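Local coordinates for putative endonuclease/exonuclease/phosphatase family protein (Bacteroides vulgatus ATCC 8482, PDB 3G6S) that probably acts as a metal-dependent phosphodiesterase of the DNase I-like fold, perhaps an endonuclease or a 3'-5' RNA exonuclease, at residues V202-R214 and E238-N252. Numbering follows the deposited sequence.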
loop_
_atom_site.group_PDB
_atom_site.type_symbol
_atom_site.label_atom_id
_atom_site.label_comp_id
_atom_site.label_asym_id
_atom_site.label_seq_id
_atom_site.Cartn_x
_atom_site.Cartn_y
_atom_site.Cartn_z
ATOM N N VAL A 202 -9.495 -2.482 -16.990
ATOM C CA VAL A 202 -8.180 -2.893 -16.521
ATOM C C VAL A 202 -7.151 -2.798 -17.634
ATOM O O VAL A 202 -7.361 -3.334 -18.724
ATOM C CB VAL A 202 -8.218 -4.348 -16.019
ATOM C CG1 VAL A 202 -6.809 -4.828 -15.696
ATOM C CG2 VAL A 202 -9.110 -4.457 -14.804
ATOM N N THR A 203 -6.040 -2.117 -17.368
ATOM C CA THR A 203 -4.989 -1.973 -18.369
ATOM C C THR A 203 -3.616 -2.265 -17.768
ATOM O O THR A 203 -3.421 -2.158 -16.558
ATOM C CB THR A 203 -4.999 -0.551 -18.987
ATOM O OG1 THR A 203 -4.764 0.431 -17.966
ATOM C CG2 THR A 203 -6.358 -0.274 -19.642
ATOM N N GLY A 204 -2.671 -2.650 -18.618
ATOM C CA GLY A 204 -1.340 -2.960 -18.144
ATOM C C GLY A 204 -1.135 -4.455 -18.014
ATOM O O GLY A 204 -1.851 -5.250 -18.630
ATOM N N VAL A 205 -0.152 -4.831 -17.202
ATOM C CA VAL A 205 0.196 -6.229 -16.971
ATOM C C VAL A 205 -0.613 -6.789 -15.796
ATOM O O VAL A 205 -1.248 -6.030 -15.063
ATOM C CB VAL A 205 1.713 -6.348 -16.688
ATOM C CG1 VAL A 205 2.498 -5.957 -17.935
ATOM C CG2 VAL A 205 2.115 -5.419 -15.533
ATOM N N ASP A 206 -0.595 -8.110 -15.619
ATOM C CA ASP A 206 -1.353 -8.743 -14.535
ATOM C C ASP A 206 -0.498 -9.276 -13.385
ATOM O O ASP A 206 -0.977 -10.039 -12.547
ATOM C CB ASP A 206 -2.243 -9.874 -15.083
ATOM C CG ASP A 206 -1.468 -10.886 -15.908
ATOM O OD1 ASP A 206 -0.361 -11.289 -15.485
ATOM O OD2 ASP A 206 -1.974 -11.296 -16.977
ATOM N N TYR A 207 0.768 -8.875 -13.349
ATOM C CA TYR A 207 1.674 -9.295 -12.283
ATOM C C TYR A 207 2.284 -8.044 -11.660
ATOM O O TYR A 207 2.378 -7.006 -12.314
ATOM C CB TYR A 207 2.776 -10.206 -12.833
ATOM C CG TYR A 207 3.577 -9.602 -13.963
ATOM C CD1 TYR A 207 3.097 -9.623 -15.273
ATOM C CD2 TYR A 207 4.820 -9.009 -13.724
ATOM C CE1 TYR A 207 3.838 -9.073 -16.317
ATOM C CE2 TYR A 207 5.564 -8.457 -14.761
ATOM C CZ TYR A 207 5.064 -8.495 -16.053
ATOM O OH TYR A 207 5.789 -7.954 -17.084
ATOM N N THR A 208 2.709 -8.157 -10.406
ATOM C CA THR A 208 3.265 -7.027 -9.678
ATOM C C THR A 208 4.702 -7.226 -9.169
ATOM O O THR A 208 5.300 -6.321 -8.578
ATOM C CB THR A 208 2.325 -6.662 -8.484
ATOM O OG1 THR A 208 2.830 -5.520 -7.780
ATOM C CG2 THR A 208 2.226 -7.817 -7.518
ATOM N N PHE A 209 5.259 -8.409 -9.385
ATOM C CA PHE A 209 6.629 -8.668 -8.964
ATOM C C PHE A 209 7.413 -9.320 -10.100
ATOM O O PHE A 209 6.980 -10.315 -10.662
ATOM C CB PHE A 209 6.656 -9.570 -7.737
ATOM C CG PHE A 209 8.026 -9.752 -7.163
ATOM C CD1 PHE A 209 8.704 -8.669 -6.601
ATOM C CD2 PHE A 209 8.654 -10.997 -7.211
ATOM C CE1 PHE A 209 9.995 -8.819 -6.097
ATOM C CE2 PHE A 209 9.943 -11.169 -6.712
ATOM C CZ PHE A 209 10.623 -10.078 -6.151
ATOM N N HIS A 210 8.567 -8.758 -10.431
ATOM C CA HIS A 210 9.391 -9.280 -11.514
ATOM C C HIS A 210 10.867 -9.354 -11.117
ATOM O O HIS A 210 11.707 -9.766 -11.916
ATOM C CB HIS A 210 9.219 -8.388 -12.743
ATOM C CG HIS A 210 9.303 -6.924 -12.432
ATOM N ND1 HIS A 210 10.478 -6.310 -12.059
ATOM C CD2 HIS A 210 8.346 -5.967 -12.391
ATOM C CE1 HIS A 210 10.242 -5.035 -11.799
ATOM N NE2 HIS A 210 8.957 -4.802 -11.993
ATOM N N ASP A 211 11.168 -8.950 -9.885
ATOM C CA ASP A 211 12.531 -8.963 -9.354
ATOM C C ASP A 211 13.506 -8.206 -10.261
ATOM O O ASP A 211 14.562 -8.718 -10.617
ATOM C CB ASP A 211 13.000 -10.414 -9.145
ATOM C CG ASP A 211 14.373 -10.505 -8.498
ATOM O OD1 ASP A 211 14.670 -9.702 -7.587
ATOM O OD2 ASP A 211 15.159 -11.395 -8.882
ATOM N N PHE A 212 13.144 -6.980 -10.624
ATOM C CA PHE A 212 13.977 -6.154 -11.495
ATOM C C PHE A 212 14.086 -6.747 -12.894
ATOM O O PHE A 212 15.174 -6.835 -13.463
ATOM C CB PHE A 212 15.377 -5.974 -10.897
ATOM C CG PHE A 212 15.415 -5.077 -9.692
ATOM C CD1 PHE A 212 15.016 -3.749 -9.788
ATOM C CD2 PHE A 212 15.849 -5.557 -8.461
ATOM C CE1 PHE A 212 15.048 -2.905 -8.675
ATOM C CE2 PHE A 212 15.885 -4.721 -7.343
ATOM C CZ PHE A 212 15.481 -3.388 -7.453
ATOM N N ALA A 213 12.936 -7.150 -13.435
ATOM C CA ALA A 213 12.837 -7.740 -14.768
ATOM C C ALA A 213 13.703 -8.981 -14.970
ATOM O O ALA A 213 14.115 -9.271 -16.088
ATOM C CB ALA A 213 13.176 -6.694 -15.824
ATOM N N ARG A 214 13.976 -9.716 -13.899
ATOM C CA ARG A 214 14.788 -10.915 -14.023
ATOM C C ARG A 214 13.930 -12.170 -14.097
ATOM O O ARG A 214 14.407 -13.244 -14.457
ATOM C CB ARG A 214 15.798 -10.997 -12.877
ATOM C CG ARG A 214 17.012 -10.124 -13.139
ATOM C CD ARG A 214 17.994 -10.096 -11.982
ATOM N NE ARG A 214 17.399 -9.535 -10.779
ATOM C CZ ARG A 214 18.089 -9.162 -9.707
ATOM N NH1 ARG A 214 19.412 -9.291 -9.689
ATOM N NH2 ARG A 214 17.457 -8.664 -8.650
ATOM N N GLU A 238 -4.839 -0.101 -13.293
ATOM C CA GLU A 238 -3.732 -0.220 -14.212
ATOM C C GLU A 238 -2.470 -0.651 -13.491
ATOM O O GLU A 238 -2.185 -0.207 -12.377
ATOM C CB GLU A 238 -3.480 1.104 -14.921
ATOM C CG GLU A 238 -2.280 1.049 -15.846
ATOM C CD GLU A 238 -1.840 2.417 -16.310
ATOM O OE1 GLU A 238 -2.664 3.138 -16.919
ATOM O OE2 GLU A 238 -0.665 2.771 -16.065
ATOM N N ILE A 239 -1.722 -1.535 -14.132
ATOM C CA ILE A 239 -0.464 -2.008 -13.582
ATOM C C ILE A 239 0.517 -1.846 -14.730
ATOM O O ILE A 239 0.608 -2.703 -15.602
ATOM C CB ILE A 239 -0.550 -3.490 -13.157
ATOM C CG1 ILE A 239 -1.588 -3.651 -12.041
ATOM C CG2 ILE A 239 0.806 -3.974 -12.675
ATOM C CD1 ILE A 239 -1.815 -5.091 -11.618
ATOM N N PRO A 240 1.244 -0.720 -14.761
ATOM C CA PRO A 240 2.216 -0.451 -15.824
ATOM C C PRO A 240 3.350 -1.459 -15.863
ATOM O O PRO A 240 3.900 -1.835 -14.823
ATOM C CB PRO A 240 2.699 0.958 -15.499
ATOM C CG PRO A 240 2.603 1.003 -13.994
ATOM C CD PRO A 240 1.253 0.358 -13.755
ATOM N N ALA A 241 3.694 -1.912 -17.065
ATOM C CA ALA A 241 4.783 -2.873 -17.212
ATOM C C ALA A 241 6.093 -2.204 -16.814
ATOM O O ALA A 241 6.298 -1.014 -17.045
ATOM C CB ALA A 241 4.867 -3.371 -18.650
ATOM N N GLU A 242 6.970 -2.983 -16.202
ATOM C CA GLU A 242 8.249 -2.468 -15.782
ATOM C C GLU A 242 9.087 -2.200 -17.030
ATOM O O GLU A 242 8.835 -2.785 -18.083
ATOM C CB GLU A 242 8.935 -3.472 -14.839
ATOM C CG GLU A 242 9.316 -4.851 -15.421
ATOM C CD GLU A 242 8.147 -5.657 -15.996
ATOM O OE1 GLU A 242 6.996 -5.534 -15.518
ATOM O OE2 GLU A 242 8.399 -6.449 -16.929
ATOM N N VAL A 243 10.053 -1.293 -16.928
ATOM C CA VAL A 243 10.906 -0.976 -18.067
ATOM C C VAL A 243 12.337 -1.344 -17.700
ATOM O O VAL A 243 12.926 -0.729 -16.816
ATOM C CB VAL A 243 10.834 0.521 -18.417
ATOM C CG1 VAL A 243 11.563 0.776 -19.721
ATOM C CG2 VAL A 243 9.382 0.963 -18.523
ATOM N N PRO A 244 12.907 -2.361 -18.368
ATOM C CA PRO A 244 14.277 -2.829 -18.115
ATOM C C PRO A 244 15.356 -1.749 -18.040
ATOM O O PRO A 244 16.331 -1.899 -17.306
ATOM C CB PRO A 244 14.511 -3.818 -19.251
ATOM C CG PRO A 244 13.154 -4.434 -19.404
ATOM C CD PRO A 244 12.254 -3.205 -19.383
ATOM N N GLU A 245 15.182 -0.671 -18.796
ATOM C CA GLU A 245 16.147 0.426 -18.791
ATOM C C GLU A 245 15.876 1.349 -17.598
ATOM O O GLU A 245 16.714 1.488 -16.704
ATOM C CB GLU A 245 16.059 1.233 -20.095
ATOM C CG GLU A 245 16.296 0.435 -21.386
ATOM C CD GLU A 245 15.033 -0.238 -21.927
ATOM O OE1 GLU A 245 14.510 -1.168 -21.268
ATOM O OE2 GLU A 245 14.563 0.170 -23.015
ATOM N N ALA A 246 14.701 1.971 -17.587
ATOM C CA ALA A 246 14.314 2.879 -16.509
ATOM C C ALA A 246 13.442 2.179 -15.468
ATOM O O ALA A 246 12.276 2.527 -15.280
ATOM C CB ALA A 246 13.572 4.079 -17.087
ATOM N N LEU A 247 14.022 1.197 -14.788
ATOM C CA LEU A 247 13.312 0.424 -13.771
ATOM C C LEU A 247 12.991 1.258 -12.533
ATOM O O LEU A 247 13.852 1.973 -12.012
ATOM C CB LEU A 247 14.157 -0.789 -13.378
ATOM C CG LEU A 247 13.488 -2.158 -13.349
ATOM C CD1 LEU A 247 12.639 -2.359 -14.583
ATOM C CD2 LEU A 247 14.562 -3.227 -13.267
ATOM N N LEU A 248 11.748 1.165 -12.066
ATOM C CA LEU A 248 11.325 1.914 -10.882
ATOM C C LEU A 248 11.562 1.130 -9.596
ATOM O O LEU A 248 11.966 1.685 -8.569
ATOM C CB LEU A 248 9.833 2.269 -10.967
ATOM C CG LEU A 248 9.372 3.580 -11.611
ATOM C CD1 LEU A 248 9.977 3.747 -12.992
ATOM C CD2 LEU A 248 7.852 3.569 -11.700
ATOM N N SER A 249 11.331 -0.174 -9.663
ATOM C CA SER A 249 11.462 -1.014 -8.487
ATOM C C SER A 249 11.378 -2.464 -8.921
ATOM O O SER A 249 11.163 -2.729 -10.093
ATOM C CB SER A 249 10.321 -0.660 -7.520
ATOM O OG SER A 249 9.898 -1.770 -6.765
ATOM N N ASP A 250 11.571 -3.400 -7.998
ATOM C CA ASP A 250 11.450 -4.803 -8.364
ATOM C C ASP A 250 9.958 -5.139 -8.442
ATOM O O ASP A 250 9.572 -6.206 -8.916
ATOM C CB ASP A 250 12.155 -5.722 -7.356
ATOM C CG ASP A 250 11.822 -5.389 -5.925
ATOM O OD1 ASP A 250 10.756 -4.779 -5.683
ATOM O OD2 ASP A 250 12.624 -5.745 -5.032
ATOM N N HIS A 251 9.127 -4.212 -7.972
ATOM C CA HIS A 251 7.679 -4.371 -8.010
ATOM C C HIS A 251 7.047 -3.412 -9.018
ATOM O O HIS A 251 7.665 -2.431 -9.441
ATOM C CB HIS A 251 7.052 -4.074 -6.649
ATOM C CG HIS A 251 7.151 -5.193 -5.664
ATOM N ND1 HIS A 251 8.307 -5.477 -4.970
ATOM C CD2 HIS A 251 6.218 -6.063 -5.214
ATOM C CE1 HIS A 251 8.081 -6.472 -4.131
ATOM N NE2 HIS A 251 6.820 -6.846 -4.258
ATOM N N ASN A 252 5.809 -3.714 -9.397
ATOM C CA ASN A 252 5.048 -2.865 -10.298
ATOM C C ASN A 252 3.930 -2.225 -9.468
ATOM O O ASN A 252 3.243 -2.899 -8.716
ATOM C CB ASN A 252 4.425 -3.672 -11.440
ATOM C CG ASN A 252 5.365 -3.832 -12.633
ATOM O OD1 ASN A 252 6.351 -3.094 -12.775
ATOM N ND2 ASN A 252 5.049 -4.784 -13.508
HETATM O O HOH W 1 8.902 -1.353 -12.133
#
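The His210 ring is clamped between Glu242 and Asp250. Glu242 CG lies over one face, 3.4 Å from the ring centroid, and Asp250 O over the centre of the other. The CB of His210 points toward 238-252, and CG sits between the backbone N and the carbonyl carbon (chi1 46°), which places the ring in this slot. At the ring edge NE2 gives a weak bond to Asn252 OD1. Ala213 N donates to His210 ND1 at 2.9 Å, tilted from the ring plane. The backbone closes the same site: His210 N meets Asp250 O at 3.1 Å, almost straight (178°). Asn252 ND2 holds Glu242 OE1 at 2.9 Å, nearly along its C-O axis. Asp250 CB lies over one face of the Phe212 ring, a CH-pi contact, with Leu247 CD2 at the ring edge. With the imidazole gone, as in an alanine here, a gap would probably open between Glu242 and Asp250 and Ala213 N would lose its acceptor.

The other end is looser. Strands 201-204 and 233-239 pair in parallel at the sheet margin, Ile239 N bonding Thr203 O at 3.0 Å, and Thr203 and Gly204 are partly or fully exposed.

Asp250 OD1 also takes His251 ND1 at 2.6 Å. This His-carboxylate bond probably fixes the rotation of the His251 ring.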